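PDB 2W9M: polymerase X from Deinococcus radiodurans, which probably extends DNA strands from deoxyribonucleoside triphosphates as a family X polymerase, and carries a zinc-binding PHP domain. Local coordinates for residues Gln159-Glu171 against Asp187-Leu200. Sequence-based numbering, arbitrary orientation.
Sequences QRQSLRAGLAVAE and DVRRGLETVRAAEL
A short antiparallel pairing, probably where the palm (nucleotidyltransferase) domain of this family X polymerase begins, joins residues 159-171 to 187-200, and helix 163-171 then runs over strand 198-200. The evidence for the pairing is reciprocal: Gln161 N donates to Val195 O and Val195 N to Gln161 O, both at 2.8 Å, which defines a hydrogen-bonded pair. One residue on, Ser162 ends the strand and N-caps the helix, its OG accepting from Ala165 N. The helix and strand axes approach to 7.2 Å at 39°, a closeness that glycine and alanines permit. A CB on Gly166 would collide with Val195 CG1; instead Gly166 O lies 3.6 Å from Ala198 CB. Further along, Ala170 CB meets Leu200 CD1 at 3.7 Å, and Val169 CG1 rests on Ala198 CB. In Leu163, CG anti to the backbone N (chi1 177°), with chi2 near 56°, puts CD2 beside Gly191 O, at the Schellman motif centred on that glycine, while CD1 reaches Val188 CA. Strand 231-238 continues the sheet beyond Ala198, and helix 526-535 touches Leu163 and Leu167.

The Arg160 chain runs extended from CG to NE past Thr194 CG2. Arg196 N sits over one face of its guanidinium, 3.5 Å above the plane, and Thr194 O lies near that plane at the edge. With an alanine here, the Asp187 carboxylate would probably keep Arg190 as its one charged mate in the network, and the Thr194 methyl would lose the cover of CG and CD. That carboxylate is shared: OD1 pairs with Arg190 NH1, on the anti side but tilted out of the carboxylate plane, whereas OD2 takes a weak bond from Arg160 NH2 at 3.4 Å, the guanidinium and carboxylate planes lying close to parallel.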
loop_
_atom_site.group_PDB
_atom_site.type_symbol
_atom_site.label_atom_id
_atom_site.label_comp_id
_atom_site.label_asym_id
_atom_site.label_seq_id
_atom_site.Cartn_x
_atom_site.Cartn_y
_atom_site.Cartn_z
ATOM N N GLN A 159 0.281 -17.526 -1.497
ATOM C CA GLN A 159 -0.955 -18.186 -1.903
ATOM C C GLN A 159 -1.824 -17.200 -2.663
ATOM O O GLN A 159 -2.570 -17.572 -3.566
ATOM C CB GLN A 159 -1.724 -18.715 -0.693
ATOM C CG GLN A 159 -1.441 -20.169 -0.349
ATOM C CD GLN A 159 -2.543 -20.785 0.494
ATOM O OE1 GLN A 159 -3.723 -20.471 0.320
ATOM N NE2 GLN A 159 -2.164 -21.671 1.411
ATOM N N ARG A 160 -1.719 -15.934 -2.281
ATOM C CA ARG A 160 -2.442 -14.866 -2.949
ATOM C C ARG A 160 -1.491 -13.715 -3.278
ATOM O O ARG A 160 -0.509 -13.487 -2.569
ATOM C CB ARG A 160 -3.610 -14.394 -2.083
ATOM C CG ARG A 160 -4.860 -15.258 -2.207
ATOM C CD ARG A 160 -6.052 -14.659 -1.453
ATOM N NE ARG A 160 -7.329 -15.007 -2.081
ATOM C CZ ARG A 160 -8.098 -14.148 -2.746
ATOM N NH1 ARG A 160 -7.734 -12.881 -2.863
ATOM N NH2 ARG A 160 -9.239 -14.553 -3.289
ATOM N N GLN A 161 -1.772 -13.006 -4.366
ATOM C CA GLN A 161 -0.914 -11.921 -4.828
ATOM C C GLN A 161 -1.429 -10.565 -4.358
ATOM O O GLN A 161 -2.604 -10.422 -4.031
ATOM C CB GLN A 161 -0.828 -11.933 -6.354
ATOM C CG GLN A 161 -0.297 -13.233 -6.932
ATOM C CD GLN A 161 1.083 -13.562 -6.416
ATOM O OE1 GLN A 161 1.875 -12.665 -6.121
ATOM N NE2 GLN A 161 1.385 -14.848 -6.302
ATOM N N SER A 162 -0.547 -9.570 -4.322
ATOM C CA SER A 162 -0.956 -8.216 -3.979
ATOM C C SER A 162 -1.755 -7.636 -5.135
ATOM O O SER A 162 -1.589 -8.058 -6.278
ATOM C CB SER A 162 0.258 -7.327 -3.677
ATOM O OG SER A 162 0.997 -7.024 -4.850
ATOM N N LEU A 163 -2.624 -6.677 -4.836
ATOM C CA LEU A 163 -3.411 -6.021 -5.874
ATOM C C LEU A 163 -2.502 -5.412 -6.935
ATOM O O LEU A 163 -2.858 -5.363 -8.111
ATOM C CB LEU A 163 -4.297 -4.934 -5.271
ATOM C CG LEU A 163 -5.134 -4.120 -6.260
ATOM C CD1 LEU A 163 -6.018 -5.036 -7.102
ATOM C CD2 LEU A 163 -5.972 -3.081 -5.526
ATOM N N ARG A 164 -1.327 -4.950 -6.515
ATOM C CA ARG A 164 -0.381 -4.313 -7.427
ATOM C C ARG A 164 0.128 -5.282 -8.495
ATOM O O ARG A 164 0.057 -4.989 -9.683
ATOM C CB ARG A 164 0.799 -3.714 -6.652
ATOM C CG ARG A 164 1.813 -3.013 -7.539
ATOM C CD ARG A 164 3.100 -2.664 -6.797
ATOM N NE ARG A 164 2.917 -1.597 -5.817
ATOM C CZ ARG A 164 3.016 -1.766 -4.502
ATOM N NH1 ARG A 164 3.305 -2.964 -4.008
ATOM N NH2 ARG A 164 2.832 -0.739 -3.683
ATOM N N ALA A 165 0.639 -6.433 -8.064
ATOM C CA ALA A 165 1.148 -7.445 -8.989
ATOM C C ALA A 165 0.066 -7.979 -9.922
ATOM O O ALA A 165 0.272 -8.075 -11.130
ATOM C CB ALA A 165 1.798 -8.592 -8.222
ATOM N N GLY A 166 -1.086 -8.330 -9.361
ATOM C CA GLY A 166 -2.189 -8.841 -10.155
ATOM C C GLY A 166 -2.673 -7.849 -11.200
ATOM O O GLY A 166 -2.946 -8.210 -12.342
ATOM N N LEU A 167 -2.778 -6.588 -10.806
ATOM C CA LEU A 167 -3.268 -5.547 -11.704
ATOM C C LEU A 167 -2.242 -5.221 -12.788
ATOM O O LEU A 167 -2.595 -5.052 -13.953
ATOM C CB LEU A 167 -3.628 -4.287 -10.911
ATOM C CG LEU A 167 -4.527 -3.234 -11.562
ATOM C CD1 LEU A 167 -5.657 -3.893 -12.325
ATOM C CD2 LEU A 167 -5.082 -2.289 -10.503
ATOM N N ALA A 168 -0.973 -5.137 -12.397
ATOM C CA ALA A 168 0.110 -4.893 -13.348
ATOM C C ALA A 168 0.179 -5.988 -14.408
ATOM O O ALA A 168 0.286 -5.700 -15.598
ATOM C CB ALA A 168 1.443 -4.781 -12.617
ATOM N N VAL A 169 0.120 -7.243 -13.975
ATOM C CA VAL A 169 0.182 -8.367 -14.904
ATOM C C VAL A 169 -1.029 -8.399 -15.839
ATOM O O VAL A 169 -0.882 -8.615 -17.041
ATOM C CB VAL A 169 0.335 -9.714 -14.169
ATOM C CG1 VAL A 169 0.165 -10.871 -15.143
ATOM C CG2 VAL A 169 1.694 -9.781 -13.475
ATOM N N ALA A 170 -2.219 -8.170 -15.295
ATOM C CA ALA A 170 -3.419 -8.127 -16.128
ATOM C C ALA A 170 -3.339 -6.994 -17.150
ATOM O O ALA A 170 -3.709 -7.168 -18.313
ATOM C CB ALA A 170 -4.670 -7.996 -15.278
ATOM N N GLU A 171 -2.853 -5.835 -16.720
ATOM C CA GLU A 171 -2.671 -4.702 -17.632
ATOM C C GLU A 171 -1.661 -5.011 -18.740
ATOM O O GLU A 171 -1.867 -4.641 -19.895
ATOM C CB GLU A 171 -2.274 -3.438 -16.861
ATOM C CG GLU A 171 -1.132 -2.635 -17.491
ATOM C CD GLU A 171 0.155 -2.655 -16.658
ATOM O OE1 GLU A 171 0.153 -2.092 -15.537
ATOM O OE2 GLU A 171 1.172 -3.215 -17.130
ATOM N N ASP A 187 -10.971 -10.410 -9.247
ATOM C CA ASP A 187 -10.440 -9.709 -8.084
ATOM C C ASP A 187 -9.749 -8.383 -8.408
ATOM O O ASP A 187 -9.946 -7.399 -7.699
ATOM C CB ASP A 187 -9.521 -10.634 -7.280
ATOM C CG ASP A 187 -10.256 -11.846 -6.728
ATOM O OD1 ASP A 187 -11.477 -11.970 -6.978
ATOM O OD2 ASP A 187 -9.620 -12.676 -6.043
ATOM N N VAL A 188 -8.956 -8.346 -9.476
ATOM C CA VAL A 188 -8.268 -7.110 -9.850
ATOM C C VAL A 188 -9.249 -6.028 -10.314
ATOM O O VAL A 188 -9.046 -4.843 -10.046
ATOM C CB VAL A 188 -7.172 -7.337 -10.918
ATOM C CG1 VAL A 188 -6.326 -8.535 -10.547
ATOM C CG2 VAL A 188 -7.785 -7.531 -12.290
ATOM N N ARG A 189 -10.316 -6.441 -10.992
ATOM C CA ARG A 189 -11.305 -5.496 -11.507
ATOM C C ARG A 189 -12.067 -4.746 -10.410
ATOM O O ARG A 189 -12.464 -3.596 -10.603
ATOM C CB ARG A 189 -12.306 -6.198 -12.421
ATOM C CG ARG A 189 -13.448 -5.291 -12.840
ATOM C CD ARG A 189 -14.543 -6.044 -13.549
ATOM N NE ARG A 189 -15.606 -5.140 -13.966
ATOM C CZ ARG A 189 -16.810 -5.537 -14.365
ATOM N NH1 ARG A 189 -17.104 -6.830 -14.402
ATOM N NH2 ARG A 189 -17.718 -4.641 -14.726
ATOM N N ARG A 190 -12.283 -5.391 -9.267
ATOM C CA ARG A 190 -13.035 -4.747 -8.196
ATOM C C ARG A 190 -12.174 -4.337 -7.001
ATOM O O ARG A 190 -12.690 -3.864 -5.987
ATOM C CB ARG A 190 -14.230 -5.602 -7.769
ATOM C CG ARG A 190 -13.883 -6.990 -7.288
ATOM C CD ARG A 190 -15.141 -7.838 -7.171
ATOM N NE ARG A 190 -15.105 -8.671 -5.976
ATOM C CZ ARG A 190 -14.459 -9.826 -5.894
ATOM N NH1 ARG A 190 -13.801 -10.292 -6.945
ATOM N NH2 ARG A 190 -14.474 -10.516 -4.762
ATOM N N GLY A 191 -10.863 -4.513 -7.133
ATOM C CA GLY A 191 -9.913 -3.920 -6.206
ATOM C C GLY A 191 -9.662 -4.670 -4.915
ATOM O O GLY A 191 -9.277 -4.074 -3.910
ATOM N N LEU A 192 -9.870 -5.979 -4.937
ATOM C CA LEU A 192 -9.606 -6.790 -3.762
ATOM C C LEU A 192 -8.178 -6.519 -3.285
ATOM O O LEU A 192 -7.229 -6.653 -4.054
ATOM C CB LEU A 192 -9.796 -8.270 -4.095
ATOM C CG LEU A 192 -10.511 -9.093 -3.027
ATOM C CD1 LEU A 192 -11.921 -8.572 -2.856
ATOM C CD2 LEU A 192 -10.517 -10.569 -3.394
ATOM N N GLU A 193 -8.028 -6.124 -2.023
ATOM C CA GLU A 193 -6.708 -5.814 -1.467
ATOM C C GLU A 193 -5.708 -6.943 -1.723
ATOM O O GLU A 193 -4.511 -6.709 -1.888
ATOM C CB GLU A 193 -6.800 -5.501 0.031
ATOM C CG GLU A 193 -7.559 -6.536 0.853
ATOM C CD GLU A 193 -9.066 -6.314 0.846
ATOM O OE1 GLU A 193 -9.507 -5.189 0.524
ATOM O OE2 GLU A 193 -9.808 -7.265 1.170
ATOM N N THR A 194 -6.216 -8.167 -1.757
ATOM C CA THR A 194 -5.417 -9.330 -2.105
ATOM C C THR A 194 -6.120 -10.077 -3.241
ATOM O O THR A 194 -7.348 -10.058 -3.331
ATOM C CB THR A 194 -5.212 -10.237 -0.888
ATOM O OG1 THR A 194 -4.048 -9.808 -0.169
ATOM C CG2 THR A 194 -5.021 -11.663 -1.320
ATOM N N VAL A 195 -5.345 -10.721 -4.111
ATOM C CA VAL A 195 -5.870 -11.226 -5.378
ATOM C C VAL A 195 -5.436 -12.658 -5.702
ATOM O O VAL A 195 -4.253 -12.991 -5.618
ATOM C CB VAL A 195 -5.449 -10.297 -6.527
ATOM C CG1 VAL A 195 -5.189 -11.085 -7.786
ATOM C CG2 VAL A 195 -6.501 -9.230 -6.756
ATOM N N ARG A 196 -6.393 -13.499 -6.085
ATOM C CA ARG A 196 -6.100 -14.903 -6.370
ATOM C C ARG A 196 -5.342 -15.093 -7.680
ATOM O O ARG A 196 -4.562 -16.036 -7.823
ATOM C CB ARG A 196 -7.382 -15.738 -6.387
ATOM C CG ARG A 196 -8.442 -15.237 -7.356
ATOM C CD ARG A 196 -9.718 -16.076 -7.267
ATOM N NE ARG A 196 -9.887 -16.986 -8.397
ATOM C CZ ARG A 196 -9.182 -18.097 -8.588
ATOM N NH1 ARG A 196 -8.232 -18.448 -7.731
ATOM N NH2 ARG A 196 -9.424 -18.855 -9.645
ATOM N N ALA A 197 -5.577 -14.201 -8.635
ATOM C CA ALA A 197 -4.909 -14.286 -9.927
ATOM C C ALA A 197 -5.091 -13.022 -10.754
ATOM O O ALA A 197 -5.972 -12.208 -10.480
ATOM C CB ALA A 197 -5.422 -15.491 -10.702
ATOM N N ALA A 198 -4.246 -12.859 -11.768
ATOM C CA ALA A 198 -4.461 -11.826 -12.770
ATOM C C ALA A 198 -5.565 -12.301 -13.707
ATOM O O ALA A 198 -5.325 -13.116 -14.596
ATOM C CB ALA A 198 -3.188 -11.558 -13.543
ATOM N N GLU A 199 -6.777 -11.802 -13.489
ATOM C CA GLU A 199 -7.929 -12.220 -14.276
ATOM C C GLU A 199 -8.278 -11.200 -15.354
ATOM O O GLU A 199 -8.313 -9.994 -15.108
ATOM C CB GLU A 199 -9.135 -12.470 -13.371
ATOM C CG GLU A 199 -9.051 -13.760 -12.558
ATOM C CD GLU A 199 -10.030 -13.785 -11.389
ATOM O OE1 GLU A 199 -11.040 -14.520 -11.473
ATOM O OE2 GLU A 199 -9.791 -13.064 -10.391
ATOM N N LEU A 200 -8.540 -11.702 -16.552
ATOM C CA LEU A 200 -8.822 -10.859 -17.700
ATOM C C LEU A 200 -10.065 -11.400 -18.397
ATOM O O LEU A 200 -10.355 -12.595 -18.342
ATOM C CB LEU A 200 -7.630 -10.890 -18.663
ATOM C CG LEU A 200 -7.098 -9.583 -19.250
ATOM C CD1 LEU A 200 -6.952 -8.537 -18.163
ATOM C CD2 LEU A 200 -5.765 -9.816 -19.944
#